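Local coordinates for AT-less polyketide synthase (Streptomyces platensis subsp. rosaceus, PDB 4TKT), which probably acts as a ketosynthase, carrying out the decarboxylative Claisen condensation that lengthens the growing polyketide chain in isomigrastatin biosynthesis, at residues I9-M14 against G273-T278; R61-W66 against Q229-D234; G129-F134 against C205-A210. One frame throughout, in Å; residues are numbered along the deposited sequence.

Contact 1 of 3, residues I9-M14 against G273-T278; sequences IAIVGM and GVIRGT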
# COMPACT_ATOMS: atom_id res chain seq x y z
N ILE A 9 11.93 5.42 11.81
CA ILE A 9 11.72 4.30 10.90
C ILE A 9 11.37 4.83 9.52
O ILE A 9 10.34 5.48 9.34
CB ILE A 9 10.61 3.37 11.39
CG1 ILE A 9 10.93 2.86 12.80
CG2 ILE A 9 10.43 2.21 10.43
CD1 ILE A 9 12.25 2.14 12.91
N ALA A 10 12.23 4.55 8.55
CA ALA A 10 12.07 5.06 7.20
C ALA A 10 11.13 4.20 6.38
O ALA A 10 11.08 2.98 6.54
CB ALA A 10 13.42 5.17 6.51
N ILE A 11 10.38 4.84 5.49
CA ILE A 11 9.57 4.13 4.51
C ILE A 11 10.29 4.13 3.17
O ILE A 11 10.43 5.18 2.54
CB ILE A 11 8.18 4.77 4.37
CG1 ILE A 11 7.45 4.74 5.72
CG2 ILE A 11 7.37 4.06 3.30
CD1 ILE A 11 6.17 5.53 5.74
N VAL A 12 10.74 2.96 2.74
CA VAL A 12 11.61 2.88 1.57
C VAL A 12 10.90 2.34 0.33
O VAL A 12 11.50 2.22 -0.74
CB VAL A 12 12.83 1.99 1.85
CG1 VAL A 12 13.60 2.53 3.04
CG2 VAL A 12 12.40 0.56 2.10
N GLY A 13 9.61 2.02 0.46
CA GLY A 13 8.84 1.51 -0.65
C GLY A 13 7.37 1.38 -0.29
O GLY A 13 7.04 1.15 0.88
N MSE A 14 6.50 1.52 -1.27
CA MSE A 14 5.07 1.43 -1.00
C MSE A 14 4.27 0.94 -2.20
O MSE A 14 4.59 1.27 -3.34
CB MSE A 14 4.53 2.79 -0.54
CG MSE A 14 3.14 2.72 0.06
SE MSE A 14 2.57 4.39 0.88
CE MSE A 14 1.20 3.67 2.07
N GLY A 273 9.10 8.77 3.38
CA GLY A 273 8.70 9.40 4.62
C GLY A 273 9.33 8.70 5.80
O GLY A 273 9.95 7.65 5.65
N VAL A 274 9.16 9.28 6.99
CA VAL A 274 9.73 8.71 8.20
C VAL A 274 8.69 8.60 9.30
O VAL A 274 8.04 9.59 9.65
CB VAL A 274 10.92 9.54 8.71
CG1 VAL A 274 11.42 9.00 10.04
CG2 VAL A 274 12.05 9.55 7.68
N ILE A 275 8.53 7.41 9.85
CA ILE A 275 7.64 7.20 10.99
C ILE A 275 8.36 7.62 12.26
O ILE A 275 9.37 7.03 12.64
CB ILE A 275 7.18 5.74 11.10
CG1 ILE A 275 6.41 5.34 9.84
CG2 ILE A 275 6.33 5.54 12.34
CD1 ILE A 275 5.97 3.89 9.83
N ARG A 276 7.84 8.65 12.92
CA ARG A 276 8.47 9.19 14.12
C ARG A 276 8.00 8.48 15.38
O ARG A 276 8.76 8.30 16.33
CB ARG A 276 8.19 10.69 14.24
CG ARG A 276 8.87 11.55 13.18
CD ARG A 276 10.23 12.04 13.64
NE ARG A 276 10.14 12.86 14.85
CZ ARG A 276 11.08 13.71 15.25
NH1 ARG A 276 12.19 13.87 14.53
NH2 ARG A 276 10.91 14.42 16.36
N GLY A 277 6.73 8.07 15.39
CA GLY A 277 6.16 7.40 16.54
C GLY A 277 4.84 6.71 16.27
O GLY A 277 4.07 7.12 15.39
N THR A 278 4.57 5.65 17.02
CA THR A 278 3.30 4.94 16.94
C THR A 278 2.79 4.66 18.34
O THR A 278 3.56 4.62 19.30
CB THR A 278 3.42 3.62 16.18
OG1 THR A 278 4.28 2.72 16.90
CG2 THR A 278 3.99 3.84 14.78
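I9, A10 and I11 run antiparallel to I275, V274 and G273 in the central sheet of the thiolase fold, where strand 9-17 of the N-terminal half lies against strand 273-282. The segment axes come within 4.6 Å, and their directions are 151° apart. I9 and I275 form a hydrogen-bonded pair, joined by two bonds: I9 N donates to I275 O at 3.1 Å, an almost straight bond, and I275 N returns one to I9 O at 2.7 Å. The following residues, A10 and V274, are a non-hydrogen-bonded pair, and I11 N then reaches G273 O at 2.8 Å. The carbonyl of I9 does more than accept this bond. V274 brings its CA close enough for a CA-H...O contact and lays CG1 beside the same oxygen at 3.7 Å; CG1 is anti to the backbone N (chi1 175°), which sets this branch beside the I9 backbone. I9, I11 and I275 share one face of the sheet, on which I9 and I11 also touch L258 of strand 252-260, and I11 meets L375 of helix 366-380. A10 and V274 face the other way, onto L261 of helix 261-266, so helices cover both faces of the sheet here, and the residues that touch are all buried. Beyond I275 the partnership ends: R276 and G277 both oppose V437, a classic beta bulge, and T278 OG1 is hydrogen-bonded to H194 ND1. On the isoleucine face the contacts are of two kinds. I9 gives mainly its CB, 4.2 Å from CB of I275, because its longer branch leads off. I11, with its chain extended, lies at about a right angle to I275, and its CD1 rests 4.1 Å from I275 CG1.

Contact 2 of 3, residues R61-W66 against Q229-D234; sequences RTYSKW and QFASSD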
# COMPACT_ATOMS: atom_id res chain seq x y z
N ARG A 61 -32.24 -9.07 5.32
CA ARG A 61 -32.04 -8.07 4.29
C ARG A 61 -31.02 -7.02 4.71
O ARG A 61 -30.51 -7.05 5.83
CB ARG A 61 -33.36 -7.38 3.94
CG ARG A 61 -34.43 -8.31 3.39
CD ARG A 61 -34.03 -8.90 2.04
NE ARG A 61 -35.07 -9.76 1.49
CZ ARG A 61 -35.16 -11.07 1.72
NH1 ARG A 61 -34.27 -11.67 2.50
NH2 ARG A 61 -36.14 -11.77 1.17
N THR A 62 -30.71 -6.11 3.79
CA THR A 62 -29.81 -4.99 4.07
C THR A 62 -30.25 -3.76 3.29
O THR A 62 -30.81 -3.88 2.20
CB THR A 62 -28.35 -5.33 3.73
OG1 THR A 62 -27.51 -4.22 4.05
CG2 THR A 62 -28.21 -5.65 2.25
N TYR A 63 -30.00 -2.58 3.85
CA TYR A 63 -30.43 -1.34 3.21
C TYR A 63 -29.26 -0.64 2.53
O TYR A 63 -29.42 0.44 1.96
CB TYR A 63 -31.08 -0.41 4.24
CG TYR A 63 -30.19 -0.05 5.40
CD1 TYR A 63 -30.05 -0.91 6.49
CD2 TYR A 63 -29.50 1.15 5.42
CE1 TYR A 63 -29.24 -0.58 7.55
CE2 TYR A 63 -28.68 1.48 6.47
CZ TYR A 63 -28.55 0.61 7.54
OH TYR A 63 -27.73 0.95 8.59
N SER A 64 -28.09 -1.26 2.58
CA SER A 64 -26.92 -0.76 1.89
C SER A 64 -26.67 -1.55 0.61
O SER A 64 -26.77 -2.78 0.62
CB SER A 64 -25.68 -0.81 2.78
OG SER A 64 -24.52 -0.44 2.07
N LYS A 65 -26.35 -0.86 -0.47
CA LYS A 65 -26.05 -1.52 -1.73
C LYS A 65 -24.85 -0.87 -2.41
O LYS A 65 -24.67 -0.98 -3.63
CB LYS A 65 -27.26 -1.48 -2.67
CG LYS A 65 -27.74 -0.09 -3.02
CD LYS A 65 -28.85 -0.14 -4.05
CE LYS A 65 -29.24 1.24 -4.53
NZ LYS A 65 -30.23 1.18 -5.65
N TRP A 66 -24.02 -0.20 -1.62
CA TRP A 66 -22.86 0.51 -2.15
C TRP A 66 -21.56 0.00 -1.54
O TRP A 66 -21.56 -0.69 -0.52
CB TRP A 66 -23.00 2.01 -1.89
CG TRP A 66 -24.27 2.59 -2.43
CD1 TRP A 66 -24.47 3.09 -3.68
CD2 TRP A 66 -25.51 2.73 -1.73
NE1 TRP A 66 -25.76 3.54 -3.81
CE2 TRP A 66 -26.42 3.32 -2.63
CE3 TRP A 66 -25.94 2.40 -0.45
CZ2 TRP A 66 -27.74 3.60 -2.27
CZ3 TRP A 66 -27.25 2.68 -0.09
CH2 TRP A 66 -28.14 3.27 -1.00
N GLN A 229 -27.23 -1.91 11.83
CA GLN A 229 -27.47 -0.52 11.44
C GLN A 229 -26.18 0.30 11.41
O GLN A 229 -26.19 1.49 11.71
CB GLN A 229 -28.47 0.14 12.38
CG GLN A 229 -29.72 -0.68 12.63
CD GLN A 229 -30.95 -0.06 12.00
OE1 GLN A 229 -30.96 0.24 10.81
NE2 GLN A 229 -31.98 0.16 12.80
N PHE A 230 -25.07 -0.35 11.05
CA PHE A 230 -23.79 0.35 10.93
C PHE A 230 -23.68 1.04 9.58
O PHE A 230 -22.86 1.94 9.40
CB PHE A 230 -22.62 -0.61 11.12
CG PHE A 230 -22.60 -1.30 12.44
CD1 PHE A 230 -22.37 -0.59 13.61
CD2 PHE A 230 -22.79 -2.67 12.53
CE1 PHE A 230 -22.34 -1.23 14.84
CE2 PHE A 230 -22.77 -3.32 13.75
CZ PHE A 230 -22.54 -2.60 14.91
N ALA A 231 -24.49 0.62 8.63
CA ALA A 231 -24.41 1.13 7.26
C ALA A 231 -25.10 2.48 7.12
O ALA A 231 -26.12 2.73 7.76
CB ALA A 231 -25.00 0.13 6.29
N SER A 232 -24.54 3.34 6.28
CA SER A 232 -25.16 4.63 5.98
C SER A 232 -26.23 4.47 4.91
O SER A 232 -26.12 3.63 4.02
CB SER A 232 -24.10 5.65 5.54
OG SER A 232 -23.33 5.16 4.46
N SER A 233 -27.26 5.30 4.99
CA SER A 233 -28.41 5.19 4.09
C SER A 233 -28.09 5.55 2.64
O SER A 233 -28.84 5.20 1.73
CB SER A 233 -29.54 6.08 4.59
OG SER A 233 -29.94 5.70 5.89
N ASP A 234 -26.97 6.25 2.43
CA ASP A 234 -26.62 6.74 1.10
C ASP A 234 -25.32 6.12 0.58
O ASP A 234 -24.81 6.53 -0.46
CB ASP A 234 -26.50 8.26 1.12
CG ASP A 234 -25.37 8.75 2.01
OD1 ASP A 234 -24.96 7.99 2.91
OD2 ASP A 234 -24.91 9.89 1.81
O HOH W 1 -23.54 2.01 3.37
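Y63 and A231 make the tight centre of this packing between two irregular loops of the ketosynthase. The phenol OH donates to A231 O at 2.5 Å, a short bond that meets the oxygen well to one side of the C=O direction (124°) and near the plane of the ring. Y63 CG stands between its backbone N and carbonyl carbon (chi1 59°), which swings the ring across to the other loop. CB of A231 lies 3.8 Å from Y63 CZ, with S64 CB beside it at 3.7 Å. Inward, a water bridges S64 OG (2.9 Å) and S232 O (3.1 Å), accepting from the one and donating to the other. A phenylalanine in place of Y63 would probably leave the buried A231 carbonyl without this donor and the two loops less firmly joined. The outer side, with exposed Q229 and S233, is looser: Q229 turns its amide steeply to the phenol ring, with OE1 held by R56. The partly exposed indole of W66 lies between K65 CG over one face and D234 O over the other, while D234 OD2 pairs with R238. Helix 220-227 backs both loops: T62 OG1 bonds to Y222 O, W66 O to Y222 OH, and A231 packs on I225.

Contact 3 of 3, residues G129-F134 against C205-A210; sequences GDIGVF and CGVALA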
# COMPACT_ATOMS: atom_id res chain seq x y z
N GLY A 129 16.18 -12.29 12.40
CA GLY A 129 15.57 -12.42 11.09
C GLY A 129 15.99 -11.31 10.15
O GLY A 129 16.47 -10.27 10.60
N ASP A 130 15.82 -11.52 8.85
CA ASP A 130 16.15 -10.49 7.87
C ASP A 130 14.93 -9.63 7.56
O ASP A 130 14.90 -8.44 7.86
CB ASP A 130 16.72 -11.13 6.60
CG ASP A 130 15.96 -12.37 6.15
OD1 ASP A 130 14.73 -12.43 6.37
OD2 ASP A 130 16.59 -13.28 5.58
N ILE A 131 13.91 -10.25 6.96
CA ILE A 131 12.69 -9.56 6.57
C ILE A 131 11.50 -9.99 7.42
O ILE A 131 11.19 -11.18 7.51
CB ILE A 131 12.34 -9.82 5.09
CG1 ILE A 131 13.54 -9.55 4.19
CG2 ILE A 131 11.14 -8.98 4.67
CD1 ILE A 131 13.28 -9.90 2.74
N GLY A 132 10.82 -9.02 8.04
CA GLY A 132 9.62 -9.31 8.81
C GLY A 132 8.36 -8.97 8.04
O GLY A 132 8.35 -8.04 7.23
N VAL A 133 7.29 -9.72 8.28
CA VAL A 133 6.03 -9.48 7.59
C VAL A 133 4.89 -9.32 8.59
O VAL A 133 4.58 -10.24 9.35
CB VAL A 133 5.70 -10.62 6.60
CG1 VAL A 133 4.44 -10.29 5.82
CG2 VAL A 133 6.86 -10.85 5.65
N PHE A 134 4.28 -8.14 8.59
CA PHE A 134 3.21 -7.82 9.53
C PHE A 134 1.97 -7.39 8.77
O PHE A 134 1.93 -6.29 8.21
CB PHE A 134 3.66 -6.72 10.49
CG PHE A 134 4.86 -7.08 11.30
CD1 PHE A 134 6.14 -6.91 10.79
CD2 PHE A 134 4.72 -7.61 12.57
CE1 PHE A 134 7.25 -7.26 11.54
CE2 PHE A 134 5.82 -7.95 13.32
CZ PHE A 134 7.09 -7.78 12.80
N CYS A 205 14.37 -7.82 13.31
CA CYS A 205 14.63 -7.97 11.89
C CYS A 205 15.21 -6.68 11.31
O CYS A 205 15.10 -5.62 11.92
CB CYS A 205 13.35 -8.37 11.14
SG CYS A 205 11.90 -7.35 11.48
N GLY A 206 15.84 -6.78 10.15
CA GLY A 206 16.49 -5.64 9.53
C GLY A 206 15.52 -4.77 8.76
O GLY A 206 15.57 -3.54 8.85
N VAL A 207 14.64 -5.40 7.99
CA VAL A 207 13.58 -4.68 7.31
C VAL A 207 12.25 -5.32 7.64
O VAL A 207 12.20 -6.46 8.10
CB VAL A 207 13.77 -4.66 5.77
CG1 VAL A 207 15.17 -4.18 5.42
CG2 VAL A 207 13.51 -6.04 5.19
N ALA A 208 11.17 -4.59 7.42
CA ALA A 208 9.85 -5.12 7.72
C ALA A 208 8.82 -4.67 6.70
O ALA A 208 8.71 -3.49 6.37
CB ALA A 208 9.42 -4.70 9.11
N LEU A 209 8.07 -5.64 6.20
CA LEU A 209 6.93 -5.37 5.35
C LEU A 209 5.69 -5.25 6.23
O LEU A 209 5.35 -6.19 6.96
CB LEU A 209 6.76 -6.48 4.32
CG LEU A 209 5.99 -6.12 3.05
CD1 LEU A 209 6.67 -4.97 2.34
CD2 LEU A 209 5.90 -7.33 2.14
N ALA A 210 5.03 -4.10 6.19
CA ALA A 210 3.82 -3.90 6.98
C ALA A 210 2.69 -3.39 6.10
O ALA A 210 2.89 -2.50 5.27
CB ALA A 210 4.09 -2.93 8.12
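G132, V133 and F134 lie parallel to A208, L209 and A210 in the thiolase-fold sheet, with strand 129-136 between strands 179-182 and 208-214. Strand 179-182 connects to strand 208-214 through helix 188-202 by a beta-alpha-beta crossover that skips over strand 129-136, and this helix covers the face carrying F134 and A210. In the family, the helix follows the active-site cysteine. Regular backbone bonds join the strands: G132 N to V207 O at 2.9 Å, L209 N to G132 O, and F134 N to L209 O at 2.8 Å. The F134 side chain can be followed outward. Its CB sits 3.9 Å from L209 O and also near CB of A210. CG is anti to the carbonyl carbon, beside the backbone N (chi1 -60°), which sends the ring back along the partner strand. CD1 stays 4.0 Å from L209 O, an oxygen near the ring plane at its edge, and CE1 reaches A208 CB at 4.1 Å; the ring also packs on A196 and A199 of the helix and on P178. On the same face, C205 SG packs 4.0 Å from CA of G132. V133 and L209 point the other way, onto V169 of helix 163-173, while I131 and V207 lie side by side against helix 113-121, I131 CG1 being 3.6 Å from V207 CG2. Where both chain segments turn a corner, D130 O takes two N-H groups of the 205-210 segment: V207 N at 3.1 Å, almost straight (174°), and G206 N by a more bent bond (133°).

In the fold
From the N terminus, the chain lays down 9-14, then 61-66, then 129-134, and afterwards meets their partners in reverse order. Contact 3 closes first, when 205-210 returns to 129-134; contact 2 follows with 229-234, and contact 1 last with 273-278. The three loops therefore enclose one another without crossing. Contacts 1 and 3 belong to the same sheet, with strand 252-260 between 208-214 and 9-17; their centres are about 13 Å apart. Contact 2 lies elsewhere, about 36 Å from contact 1 and 39 Å from contact 3 between centres, tying peripheral loops together beside helix 220-227 on the opposite side of the chain's centre from contact 3.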